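Local structure of chitinase A (Pteris ryukyuensis, 4RL3) at residues Val26-Ile31 / Ser71-Met76; Ala42-Gly47 / Gln90-Ser95; Ser97-Asn102 / Ser136-Leu141. The protein probably hydrolyses the glycosidic bonds of chitin, this chain being the family 18 catalytic domain of a longer fern chitinase that also carries LysM modules. All blocks are in the same frame, centred on the assembly; numbering follows the deposited sequence.

Contact 1 (Val26-Ile31 / Ser71-Met76); sequences VTFHFI and SNVKVM
The terminal methyl of M76 sits squarely over one face of the H29 imidazole, CE only 3.3 Å from the ring centroid and 3° off its normal. This CH-pi contact shows how two parallel strands can pair diagonal neighbours as well as direct ones, because H29 lies level with K74, two bridges before M76, itself level with I31. The methionine chain reaches back by bending at chi2 (81°), which also brings SD over the same face, 4.1 Å from the centroid of the H29 ring. K74 runs beside the histidine instead, extended beyond CG, and a water in the plane of the imidazole links H29 NE2, 3.0 Å away, to the K74 ammonium, from which it accepts. R5 on strand 3-8 bonds H29 ND1 and S152 bonds K74 NZ, fixing both polar ends.

On the other face of the sheet V73 divides its branches: CG2 lies alongside the CB of F28, while CG1 meets the edge of the F30 ring, 3.8 Å from CD2 of F30. The F28 ring in turn points its edge at the face of F30. Parallel backbone bonds alternate between the strands, ending with M76 N to F30 O at 2.8 Å. Just before the first bridge N72 takes over with its side chain: CG is tucked between its own backbone N and carbonyl carbon (chi1 64°), and ND2 gives a nearly straight bond to V26 O, 2.8 Å away and in the amide plane.

Chemically, the H29 ring is held by bonds at both nitrogens and by a methyl over one face, which should restrict its rotation; because R5 NE can only donate, ND1 is the accepting nitrogen, and R5 with nearby K74 would probably disfavour a positive charge on the ring.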
ATOM      1  N   VAL A  26      -3.298   4.987 -17.200  1.00  9.60           N
ATOM      2  CA  VAL A  26      -2.350   4.720 -16.114  1.00  9.14           C
ATOM      3  C   VAL A  26      -2.267   3.227 -15.859  1.00  8.41           C
ATOM      4  O   VAL A  26      -3.184   2.473 -16.212  1.00  8.31           O
ATOM      5  CB  VAL A  26      -2.732   5.424 -14.777  1.00  9.44           C
ATOM      6  CG1 VAL A  26      -2.824   6.930 -14.950  1.00  9.83           C
ATOM      7  CG2 VAL A  26      -4.029   4.867 -14.181  1.00  9.59           C
ATOM      8  N   THR A  27      -1.171   2.814 -15.246  1.00  7.92           N
ATOM      9  CA  THR A  27      -1.074   1.499 -14.623  1.00  7.62           C
ATOM     10  C   THR A  27      -1.798   1.624 -13.291  1.00  7.03           C
ATOM     11  O   THR A  27      -1.315   2.302 -12.393  1.00  7.36           O
ATOM     12  CB  THR A  27       0.401   1.103 -14.424  1.00  7.84           C
ATOM     13  OG1 THR A  27       1.007   0.905 -15.710  1.00  8.53           O
ATOM     14  CG2 THR A  27       0.561  -0.161 -13.616  1.00  7.92           C
ATOM     15  N   PHE A  28      -2.954   0.977 -13.171  1.00  6.20           N
ATOM     16  CA  PHE A  28      -3.864   1.184 -12.047  1.00  5.83           C
ATOM     17  C   PHE A  28      -3.833   0.014 -11.082  1.00  5.55           C
ATOM     18  O   PHE A  28      -4.102  -1.126 -11.469  1.00  5.56           O
ATOM     19  CB  PHE A  28      -5.300   1.366 -12.568  1.00  5.66           C
ATOM     20  CG  PHE A  28      -6.257   1.876 -11.525  1.00  5.51           C
ATOM     21  CD1 PHE A  28      -6.652   1.068 -10.469  1.00  5.46           C
ATOM     22  CD2 PHE A  28      -6.733   3.176 -11.578  1.00  5.48           C
ATOM     23  CE1 PHE A  28      -7.517   1.541  -9.503  1.00  5.46           C
ATOM     24  CE2 PHE A  28      -7.593   3.655 -10.612  1.00  5.42           C
ATOM     25  CZ  PHE A  28      -7.987   2.836  -9.572  1.00  5.44           C
ATOM     26  N   HIS A  29      -3.513   0.286  -9.821  1.00  5.37           N
ATOM     27  CA  HIS A  29      -3.549  -0.740  -8.782  1.00  5.19           C
ATOM     28  C   HIS A  29      -4.554  -0.402  -7.696  1.00  5.08           C
ATOM     29  O   HIS A  29      -4.440   0.647  -7.057  1.00  5.25           O
ATOM     30  CB  HIS A  29      -2.186  -0.897  -8.101  1.00  5.23           C
ATOM     31  CG  HIS A  29      -1.068  -1.269  -9.029  1.00  5.30           C
ATOM     32  ND1 HIS A  29       0.258  -1.194  -8.659  1.00  5.39           N
ATOM     33  CD2 HIS A  29      -1.071  -1.745 -10.299  1.00  5.30           C
ATOM     34  CE1 HIS A  29       1.022  -1.580  -9.665  1.00  5.39           C
ATOM     35  NE2 HIS A  29       0.240  -1.926 -10.668  1.00  5.44           N
ATOM     36  N   PHE A  30      -5.531  -1.282  -7.466  1.00  4.83           N
ATOM     37  CA  PHE A  30      -6.243  -1.262  -6.192  1.00  4.66           C
ATOM     38  C   PHE A  30      -5.399  -2.030  -5.174  1.00  4.51           C
ATOM     39  O   PHE A  30      -4.758  -3.024  -5.514  1.00  4.66           O
ATOM     40  CB  PHE A  30      -7.613  -1.930  -6.291  1.00  4.57           C
ATOM     41  CG  PHE A  30      -8.633  -1.148  -7.061  1.00  4.55           C
ATOM     42  CD1 PHE A  30      -9.223  -0.025  -6.506  1.00  4.59           C
ATOM     43  CD2 PHE A  30      -9.038  -1.556  -8.326  1.00  4.60           C
ATOM     44  CE1 PHE A  30     -10.177   0.687  -7.197  1.00  4.54           C
ATOM     45  CE2 PHE A  30      -9.996  -0.839  -9.025  1.00  4.55           C
ATOM     46  CZ  PHE A  30     -10.563   0.279  -8.461  1.00  4.59           C
ATOM     47  N   ILE A  31      -5.425  -1.575  -3.925  1.00  4.41           N
ATOM     48  CA  ILE A  31      -4.774  -2.289  -2.831  1.00  4.35           C
ATOM     49  C   ILE A  31      -5.787  -2.551  -1.722  1.00  4.45           C
ATOM     50  O   ILE A  31      -6.164  -1.642  -0.979  1.00  4.45           O
ATOM     51  CB  ILE A  31      -3.566  -1.523  -2.272  1.00  4.29           C
ATOM     52  CG1 ILE A  31      -2.624  -1.087  -3.393  1.00  4.26           C
ATOM     53  CG2 ILE A  31      -2.816  -2.408  -1.272  1.00  4.29           C
ATOM     54  CD1 ILE A  31      -1.499  -0.208  -2.913  1.00  4.24           C
ATOM     55  N   SER A  71      -8.261  -3.524 -18.527  1.00  7.97           N
ATOM     56  CA  SER A  71      -7.040  -4.305 -18.709  1.00  8.32           C
ATOM     57  C   SER A  71      -5.809  -3.682 -18.040  1.00  7.89           C
ATOM     58  O   SER A  71      -4.801  -4.364 -17.852  1.00  8.39           O
ATOM     59  CB  SER A  71      -6.768  -4.533 -20.204  1.00  8.85           C
ATOM     60  OG  SER A  71      -6.485  -3.327 -20.904  1.00  9.89           O
ATOM     61  N   ASN A  72      -5.910  -2.408 -17.665  1.00  7.36           N
ATOM     62  CA  ASN A  72      -4.840  -1.720 -16.962  1.00  7.02           C
ATOM     63  C   ASN A  72      -4.913  -1.863 -15.452  1.00  6.76           C
ATOM     64  O   ASN A  72      -4.071  -1.298 -14.766  1.00  6.89           O
ATOM     65  CB  ASN A  72      -4.819  -0.237 -17.330  1.00  7.04           C
ATOM     66  CG  ASN A  72      -6.072   0.503 -16.893  1.00  7.14           C
ATOM     67  OD1 ASN A  72      -7.191  -0.018 -16.998  1.00  7.36           O
ATOM     68  ND2 ASN A  72      -5.895   1.719 -16.397  1.00  7.05           N
ATOM     69  N   VAL A  73      -5.908  -2.594 -14.947  1.00  6.42           N
ATOM     70  CA  VAL A  73      -6.108  -2.751 -13.496  1.00  6.29           C
ATOM     71  C   VAL A  73      -5.523  -4.052 -12.938  1.00  6.27           C
ATOM     72  O   VAL A  73      -5.737  -5.137 -13.483  1.00  6.25           O
ATOM     73  CB  VAL A  73      -7.599  -2.644 -13.124  1.00  6.24           C
ATOM     74  CG1 VAL A  73      -7.828  -3.013 -11.659  1.00  6.23           C
ATOM     75  CG2 VAL A  73      -8.117  -1.233 -13.416  1.00  6.23           C
ATOM     76  N   LYS A  74      -4.775  -3.908 -11.846  1.00  6.26           N
ATOM     77  CA  LYS A  74      -4.349  -5.019 -10.995  1.00  6.44           C
ATOM     78  C   LYS A  74      -4.878  -4.762  -9.588  1.00  6.13           C
ATOM     79  O   LYS A  74      -5.222  -3.627  -9.233  1.00  5.78           O
ATOM     80  CB  LYS A  74      -2.823  -5.135 -10.957  1.00  7.04           C
ATOM     81  CG  LYS A  74      -2.159  -5.587 -12.251  1.00  7.75           C
ATOM     82  CD  LYS A  74      -0.656  -5.716 -12.030  1.00  8.40           C
ATOM     83  CE  LYS A  74       0.120  -6.159 -13.255  1.00  8.99           C
ATOM     84  NZ  LYS A  74       1.579  -6.224 -12.943  1.00  9.30           N
ATOM     85  N   VAL A  75      -4.973  -5.825  -8.796  1.00  5.76           N
ATOM     86  CA  VAL A  75      -5.441  -5.706  -7.410  1.00  5.58           C
ATOM     87  C   VAL A  75      -4.444  -6.410  -6.493  1.00  5.59           C
ATOM     88  O   VAL A  75      -4.106  -7.570  -6.710  1.00  5.73           O
ATOM     89  CB  VAL A  75      -6.871  -6.270  -7.218  1.00  5.53           C
ATOM     90  CG1 VAL A  75      -7.354  -6.050  -5.787  1.00  5.55           C
ATOM     91  CG2 VAL A  75      -7.829  -5.599  -8.195  1.00  5.53           C
ATOM     92  N   MET A  76      -3.941  -5.681  -5.500  1.00  5.48           N
ATOM     93  CA  MET A  76      -2.973  -6.221  -4.539  1.00  5.66           C
ATOM     94  C   MET A  76      -3.624  -6.264  -3.160  1.00  5.28           C
ATOM     95  O   MET A  76      -4.766  -5.829  -3.003  1.00  5.28           O
ATOM     96  CB  MET A  76      -1.696  -5.363  -4.560  1.00  6.12           C
ATOM     97  CG  MET A  76      -0.894  -5.445  -5.873  1.00  6.68           C
ATOM     98  SD  MET A  76      -1.572  -4.391  -7.161  1.00  7.59           S
ATOM     99  CE  MET A  76      -0.283  -4.594  -8.389  1.00  7.25           C
TER
HETATM  100  O   HOH W   1       1.895  -3.394 -12.647  1.00 13.37           O

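Contact 2 (Ala42-Gly47 / Gln90-Ser95); sequences AAATNG and QFTATS
N46 lays its amide across the T94 side chain at about a right angle, its CG 3.3 Å from T94 OG1. The same amide takes a hydrogen bond from the backbone: T94 N reaches N46 OD1 at 2.8 Å with a fairly straight N-H (165°), although the donor stands well above the carbonyl plane, 57° out of it. With CG opposite the backbone N (chi1 -166°), the asparagine is swung over to the facing loop, and its OD1 also passes close to the A93 backbone.

Beyond this polar end, A44 and T92 meet methyl to methyl, CB of A44 a tight 3.4 Å from CG2 of T92. Beside them a water bridges the backbones, donating to T92 O at 2.8 Å and receiving a weak bond from N46 N. The other half of the N46 amide, ND2, bonds S98 on helix 96-114, whose OG also pairs with the N-cap residue S95.

Thus one amide bonds both T94 N and, through S98, the first turn of helix 96-114. The two loops are of the beta-alpha kind, at the C-terminal ends of TIM-barrel strands: one after strand 27-36 and the other, beyond the small hairpin 83-84/87-88 that follows strand 73-81, just before helix 96-114.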
ATOM      1  N   ALA A  42      -7.838 -10.426  18.298  1.00 12.29           N
ATOM      2  CA  ALA A  42      -6.525  -9.770  18.355  1.00 11.92           C
ATOM      3  C   ALA A  42      -5.423 -10.662  18.938  1.00 11.32           C
ATOM      4  O   ALA A  42      -4.490 -10.182  19.586  1.00 11.72           O
ATOM      5  CB  ALA A  42      -6.612  -8.437  19.090  1.00 12.00           C
ATOM      6  N   ALA A  43      -5.523 -11.958  18.664  1.00 10.85           N
ATOM      7  CA  ALA A  43      -4.449 -12.899  18.935  1.00 10.23           C
ATOM      8  C   ALA A  43      -3.670 -13.121  17.637  1.00  9.59           C
ATOM      9  O   ALA A  43      -4.263 -13.431  16.604  1.00  9.87           O
ATOM     10  CB  ALA A  43      -5.024 -14.210  19.423  1.00 10.44           C
ATOM     11  N   ALA A  44      -2.351 -13.005  17.704  1.00  8.77           N
ATOM     12  CA  ALA A  44      -1.489 -13.266  16.542  1.00  8.09           C
ATOM     13  C   ALA A  44      -1.594 -14.736  16.102  1.00  7.68           C
ATOM     14  O   ALA A  44      -1.733 -15.633  16.938  1.00  7.71           O
ATOM     15  CB  ALA A  44      -0.047 -12.912  16.864  1.00  8.13           C
ATOM     16  N   THR A  45      -1.504 -14.977  14.793  1.00  6.94           N
ATOM     17  CA  THR A  45      -1.632 -16.323  14.247  1.00  6.59           C
ATOM     18  C   THR A  45      -0.323 -16.887  13.713  1.00  6.23           C
ATOM     19  O   THR A  45      -0.335 -17.945  13.076  1.00  6.54           O
ATOM     20  CB  THR A  45      -2.648 -16.354  13.096  1.00  6.54           C
ATOM     21  OG1 THR A  45      -2.163 -15.511  12.037  1.00  6.40           O
ATOM     22  CG2 THR A  45      -4.013 -15.887  13.558  1.00  6.52           C
ATOM     23  N   ASN A  46       0.787 -16.176  13.924  1.00  5.81           N
ATOM     24  CA  ASN A  46       2.096 -16.586  13.402  1.00  5.57           C
ATOM     25  C   ASN A  46       2.134 -16.704  11.883  1.00  5.32           C
ATOM     26  O   ASN A  46       2.566 -17.717  11.314  1.00  5.13           O
ATOM     27  CB  ASN A  46       2.579 -17.885  14.054  1.00  5.55           C
ATOM     28  CG  ASN A  46       4.045 -18.147  13.788  1.00  5.60           C
ATOM     29  OD1 ASN A  46       4.863 -17.214  13.747  1.00  5.43           O
ATOM     30  ND2 ASN A  46       4.394 -19.413  13.593  1.00  5.53           N
ATOM     31  N   GLY A  47       1.667 -15.648  11.234  1.00  5.19           N
ATOM     32  CA  GLY A  47       1.746 -15.531   9.796  1.00  5.11           C
ATOM     33  C   GLY A  47       0.625 -16.178   9.001  1.00  5.22           C
ATOM     34  O   GLY A  47       0.707 -16.234   7.779  1.00  5.11           O
ATOM     35  N   GLN A  90       0.749  -5.662  16.243  1.00  7.31           N
ATOM     36  CA  GLN A  90       2.157  -5.862  16.547  1.00  7.37           C
ATOM     37  C   GLN A  90       2.703  -6.960  15.660  1.00  7.06           C
ATOM     38  O   GLN A  90       2.170  -8.078  15.666  1.00  7.03           O
ATOM     39  CB  GLN A  90       2.337  -6.288  18.012  1.00  7.37           C
ATOM     40  CG  GLN A  90       2.029  -5.190  19.011  1.00  7.50           C
ATOM     41  CD  GLN A  90       3.045  -4.070  18.976  1.00  7.67           C
ATOM     42  OE1 GLN A  90       4.103  -4.177  18.344  1.00  7.64           O
ATOM     43  NE2 GLN A  90       2.740  -2.983  19.677  1.00  7.84           N
ATOM     44  N   PHE A  91       3.746  -6.667  14.885  1.00  7.07           N
ATOM     45  CA  PHE A  91       4.371  -7.742  14.134  1.00  6.90           C
ATOM     46  C   PHE A  91       4.968  -8.735  15.123  1.00  7.25           C
ATOM     47  O   PHE A  91       5.707  -8.356  16.022  1.00  7.47           O
ATOM     48  CB  PHE A  91       5.468  -7.249  13.190  1.00  6.51           C
ATOM     49  CG  PHE A  91       5.971  -8.333  12.277  1.00  6.22           C
ATOM     50  CD1 PHE A  91       6.937  -9.229  12.709  1.00  6.13           C
ATOM     51  CD2 PHE A  91       5.428  -8.492  11.017  1.00  6.07           C
ATOM     52  CE1 PHE A  91       7.371 -10.246  11.889  1.00  6.06           C
ATOM     53  CE2 PHE A  91       5.865  -9.505  10.189  1.00  5.99           C
ATOM     54  CZ  PHE A  91       6.829 -10.386  10.628  1.00  6.00           C
ATOM     55  N   THR A  92       4.648 -10.011  14.949  1.00  7.64           N
ATOM     56  CA  THR A  92       5.177 -11.017  15.864  1.00  8.22           C
ATOM     57  C   THR A  92       5.254 -12.404  15.216  1.00  7.77           C
ATOM     58  O   THR A  92       4.385 -12.805  14.429  1.00  7.77           O
ATOM     59  CB  THR A  92       4.381 -11.013  17.187  1.00  8.87           C
ATOM     60  OG1 THR A  92       4.976 -11.921  18.128  1.00  9.91           O
ATOM     61  CG2 THR A  92       2.942 -11.362  16.961  1.00  9.05           C
ATOM     62  N   ALA A  93       6.336 -13.107  15.526  1.00  7.65           N
ATOM     63  CA  ALA A  93       6.627 -14.397  14.926  1.00  7.71           C
ATOM     64  C   ALA A  93       7.069 -15.364  16.007  1.00  7.95           C
ATOM     65  O   ALA A  93       7.886 -15.016  16.858  1.00  8.44           O
ATOM     66  CB  ALA A  93       7.736 -14.256  13.892  1.00  7.66           C
ATOM     67  N   THR A  94       6.545 -16.580  15.952  1.00  7.93           N
ATOM     68  CA  THR A  94       6.987 -17.655  16.854  1.00  8.06           C
ATOM     69  C   THR A  94       8.444 -18.004  16.563  1.00  7.88           C
ATOM     70  O   THR A  94       9.257 -18.148  17.481  1.00  8.15           O
ATOM     71  CB  THR A  94       6.094 -18.905  16.678  1.00  8.38           C
ATOM     72  OG1 THR A  94       4.742 -18.566  17.021  1.00  8.86           O
ATOM     73  CG2 THR A  94       6.578 -20.061  17.559  1.00  8.60           C
ATOM     74  N   SER A  95       8.735 -18.161  15.275  1.00  7.58           N
ATOM     75  CA  SER A  95      10.077 -18.282  14.736  1.00  7.21           C
ATOM     76  C   SER A  95      10.027 -17.701  13.338  1.00  6.86           C
ATOM     77  O   SER A  95       8.944 -17.626  12.727  1.00  6.92           O
ATOM     78  CB  SER A  95      10.521 -19.745  14.667  1.00  7.27           C
ATOM     79  OG  SER A  95       9.779 -20.461  13.692  1.00  7.25           O
TER
HETATM   80  O   HOH W   2       1.728 -13.432  13.916  1.00  6.89           O

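Contact 3 (Ser97-Asn102 / Ser136-Leu141); sequences SSWVAN and SCIGQL
V100 wedges between C137 and Q140 where two neighbouring outer helices of the TIM barrel pack, running the same general way at 35° with their axes 9.3 Å apart. Its two methyls share the hollow. CG2 lies against the backbone of the facing turn, 3.7 Å from C137 O, and both methyls rest on the CB of Q140. The closest CA pair of the contact, V100 and C137, lies at this wedge, consistent with a small branched side chain there.

W99 is the larger bump, and a trans chi1 (-170°) throws its indole across the gap. The benzo half spans a groove formed by C137, I138 and L141: CE3 of W99 lies 3.6 Å from CB of C137, and CH2 of W99 meets CD1 of I138 at 3.8 Å and also touches CD2 of L141. All three approach the ring obliquely. Behind this hydrophobic seam the pyrrole NE1 bonds D37, which fixes the turn of the indole, and F91 packs against both W99 and C137.

The extended Q140 chain flanks V100 and runs back along its own helix toward S136, where NE2 bonds S136 OG at 2.9 Å with the acceptor near the amide plane. The sulfur of C137 approaches the indole obliquely, SG lying 4.7 Å from the centroid of the W99 six-membered ring and 43° off the normal.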
ATOM      1  N   SER A  97      11.244 -19.003  10.564  1.00  5.50           N
ATOM      2  CA  SER A  97      10.910 -20.010   9.576  1.00  5.30           C
ATOM      3  C   SER A  97       9.432 -20.369   9.579  1.00  5.15           C
ATOM      4  O   SER A  97       8.841 -20.571   8.511  1.00  5.10           O
ATOM      5  CB  SER A  97      11.764 -21.269   9.752  1.00  5.33           C
ATOM      6  OG  SER A  97      11.483 -21.916  10.975  1.00  5.43           O
ATOM      7  N   SER A  98       8.825 -20.451  10.759  1.00  5.01           N
ATOM      8  CA  SER A  98       7.414 -20.834  10.840  1.00  4.92           C
ATOM      9  C   SER A  98       6.510 -19.695  10.372  1.00  4.78           C
ATOM     10  O   SER A  98       5.508 -19.937   9.686  1.00  4.83           O
ATOM     11  CB  SER A  98       7.014 -21.337  12.228  1.00  4.95           C
ATOM     12  OG  SER A  98       7.147 -20.352  13.230  1.00  4.95           O
ATOM     13  N   TRP A  99       6.865 -18.460  10.720  1.00  4.64           N
ATOM     14  CA  TRP A  99       6.092 -17.305  10.250  1.00  4.52           C
ATOM     15  C   TRP A  99       6.142 -17.252   8.712  1.00  4.49           C
ATOM     16  O   TRP A  99       5.104 -17.113   8.039  1.00  4.42           O
ATOM     17  CB  TRP A  99       6.586 -15.982  10.887  1.00  4.43           C
ATOM     18  CG  TRP A  99       5.654 -14.822  10.601  1.00  4.34           C
ATOM     19  CD1 TRP A  99       4.662 -14.360  11.410  1.00  4.34           C
ATOM     20  CD2 TRP A  99       5.609 -14.020   9.410  1.00  4.29           C
ATOM     21  NE1 TRP A  99       3.990 -13.329  10.799  1.00  4.32           N
ATOM     22  CE2 TRP A  99       4.553 -13.096   9.575  1.00  4.30           C
ATOM     23  CE3 TRP A  99       6.358 -13.984   8.232  1.00  4.30           C
ATOM     24  CZ2 TRP A  99       4.224 -12.154   8.602  1.00  4.28           C
ATOM     25  CZ3 TRP A  99       6.030 -13.046   7.257  1.00  4.26           C
ATOM     26  CH2 TRP A  99       4.977 -12.136   7.454  1.00  4.29           C
ATOM     27  N   VAL A 100       7.347 -17.365   8.159  1.00  4.46           N
ATOM     28  CA  VAL A 100       7.509 -17.294   6.718  1.00  4.44           C
ATOM     29  C   VAL A 100       6.718 -18.404   6.018  1.00  4.43           C
ATOM     30  O   VAL A 100       6.041 -18.143   5.031  1.00  4.35           O
ATOM     31  CB  VAL A 100       9.001 -17.347   6.323  1.00  4.41           C
ATOM     32  CG1 VAL A 100       9.167 -17.588   4.831  1.00  4.40           C
ATOM     33  CG2 VAL A 100       9.698 -16.058   6.756  1.00  4.47           C
ATOM     34  N   ALA A 101       6.775 -19.634   6.536  1.00  4.54           N
ATOM     35  CA  ALA A 101       6.060 -20.727   5.892  1.00  4.61           C
ATOM     36  C   ALA A 101       4.558 -20.484   5.889  1.00  4.58           C
ATOM     37  O   ALA A 101       3.873 -20.724   4.891  1.00  4.56           O
ATOM     38  CB  ALA A 101       6.401 -22.064   6.536  1.00  4.62           C
ATOM     39  N   ASN A 102       4.044 -19.992   7.007  1.00  4.54           N
ATOM     40  CA  ASN A 102       2.626 -19.658   7.094  1.00  4.55           C
ATOM     41  C   ASN A 102       2.220 -18.467   6.240  1.00  4.45           C
ATOM     42  O   ASN A 102       1.122 -18.448   5.671  1.00  4.42           O
ATOM     43  CB  ASN A 102       2.239 -19.400   8.548  1.00  4.59           C
ATOM     44  CG  ASN A 102       1.984 -20.680   9.324  1.00  4.72           C
ATOM     45  OD1 ASN A 102       1.557 -21.692   8.763  1.00  4.72           O
ATOM     46  ND2 ASN A 102       2.218 -20.629  10.624  1.00  4.73           N
ATOM     47  N   SER A 136      13.937 -10.145   8.014  1.00  5.24           N
ATOM     48  CA  SER A 136      14.081 -11.507   7.528  1.00  5.07           C
ATOM     49  C   SER A 136      12.735 -12.105   7.110  1.00  4.96           C
ATOM     50  O   SER A 136      12.616 -12.693   6.045  1.00  4.82           O
ATOM     51  CB  SER A 136      14.709 -12.379   8.611  1.00  5.09           C
ATOM     52  OG  SER A 136      14.936 -13.692   8.120  1.00  5.16           O
ATOM     53  N   CYS A 137      11.723 -11.937   7.955  1.00  4.89           N
ATOM     54  CA  CYS A 137      10.392 -12.477   7.652  1.00  4.80           C
ATOM     55  C   CYS A 137       9.836 -11.904   6.348  1.00  4.82           C
ATOM     56  O   CYS A 137       9.394 -12.640   5.465  1.00  4.76           O
ATOM     57  CB  CYS A 137       9.405 -12.164   8.785  1.00  4.92           C
ATOM     58  SG  CYS A 137       9.617 -13.199  10.250  1.00  5.16           S
ATOM     59  N   ILE A 138       9.845 -10.587   6.235  1.00  4.73           N
ATOM     60  CA  ILE A 138       9.224  -9.939   5.083  1.00  4.66           C
ATOM     61  C   ILE A 138      10.050 -10.134   3.811  1.00  4.70           C
ATOM     62  O   ILE A 138       9.493 -10.373   2.731  1.00  4.63           O
ATOM     63  CB  ILE A 138       8.998  -8.434   5.335  1.00  4.64           C
ATOM     64  CG1 ILE A 138       8.039  -8.221   6.513  1.00  4.64           C
ATOM     65  CG2 ILE A 138       8.487  -7.734   4.079  1.00  4.65           C
ATOM     66  CD1 ILE A 138       6.685  -8.867   6.368  1.00  4.71           C
ATOM     67  N   GLY A 139      11.367 -10.017   3.926  1.00  4.69           N
ATOM     68  CA  GLY A 139      12.231 -10.205   2.773  1.00  4.79           C
ATOM     69  C   GLY A 139      12.078 -11.597   2.187  1.00  4.88           C
ATOM     70  O   GLY A 139      11.977 -11.779   0.965  1.00  5.00           O
ATOM     71  N   GLN A 140      12.032 -12.597   3.056  1.00  4.95           N
ATOM     72  CA  GLN A 140      11.825 -13.982   2.610  1.00  5.12           C
ATOM     73  C   GLN A 140      10.444 -14.178   1.992  1.00  5.00           C
ATOM     74  O   GLN A 140      10.302 -14.855   0.989  1.00  4.99           O
ATOM     75  CB  GLN A 140      12.001 -14.946   3.776  1.00  5.37           C
ATOM     76  CG  GLN A 140      13.436 -15.130   4.207  1.00  5.67           C
ATOM     77  CD  GLN A 140      13.552 -16.224   5.252  1.00  5.96           C
ATOM     78  OE1 GLN A 140      13.333 -17.396   4.950  1.00  6.95           O
ATOM     79  NE2 GLN A 140      13.866 -15.853   6.484  1.00  6.02           N
ATOM     80  N   LEU A 141       9.420 -13.598   2.614  1.00  4.82           N
ATOM     81  CA  LEU A 141       8.052 -13.672   2.098  1.00  4.74           C
ATOM     82  C   LEU A 141       7.990 -13.128   0.667  1.00  4.80           C
ATOM     83  O   LEU A 141       7.480 -13.787  -0.236  1.00  4.84           O
ATOM     84  CB  LEU A 141       7.110 -12.888   3.008  1.00  4.67           C
ATOM     85  CG  LEU A 141       5.689 -12.651   2.502  1.00  4.60           C
ATOM     86  CD1 LEU A 141       4.966 -13.975   2.270  1.00  4.64           C
ATOM     87  CD2 LEU A 141       4.924 -11.780   3.474  1.00  4.57           C
TER

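In the fold
The three contacts sample the strands, the loops and the outer helices of one TIM barrel, all within the family 18 region. Contact 1 joins the parallel strands 27-36 and 73-81 near their starts. Contact 2, about 29 Å away between centres and across the middle of the chain, joins loops after them; because each loop follows its own strand, the segments alternate along the sequence. Contact 3, later in the chain, packs helix 96-114 on helix 131-147, its centre about 11 Å from that of contact 2 and 26 Å from that of contact 1. Contacts 2 and 3 touch through N46, which bonds S98 and N102, tying the loops to the helical layer, whereas contact 1 stays separate.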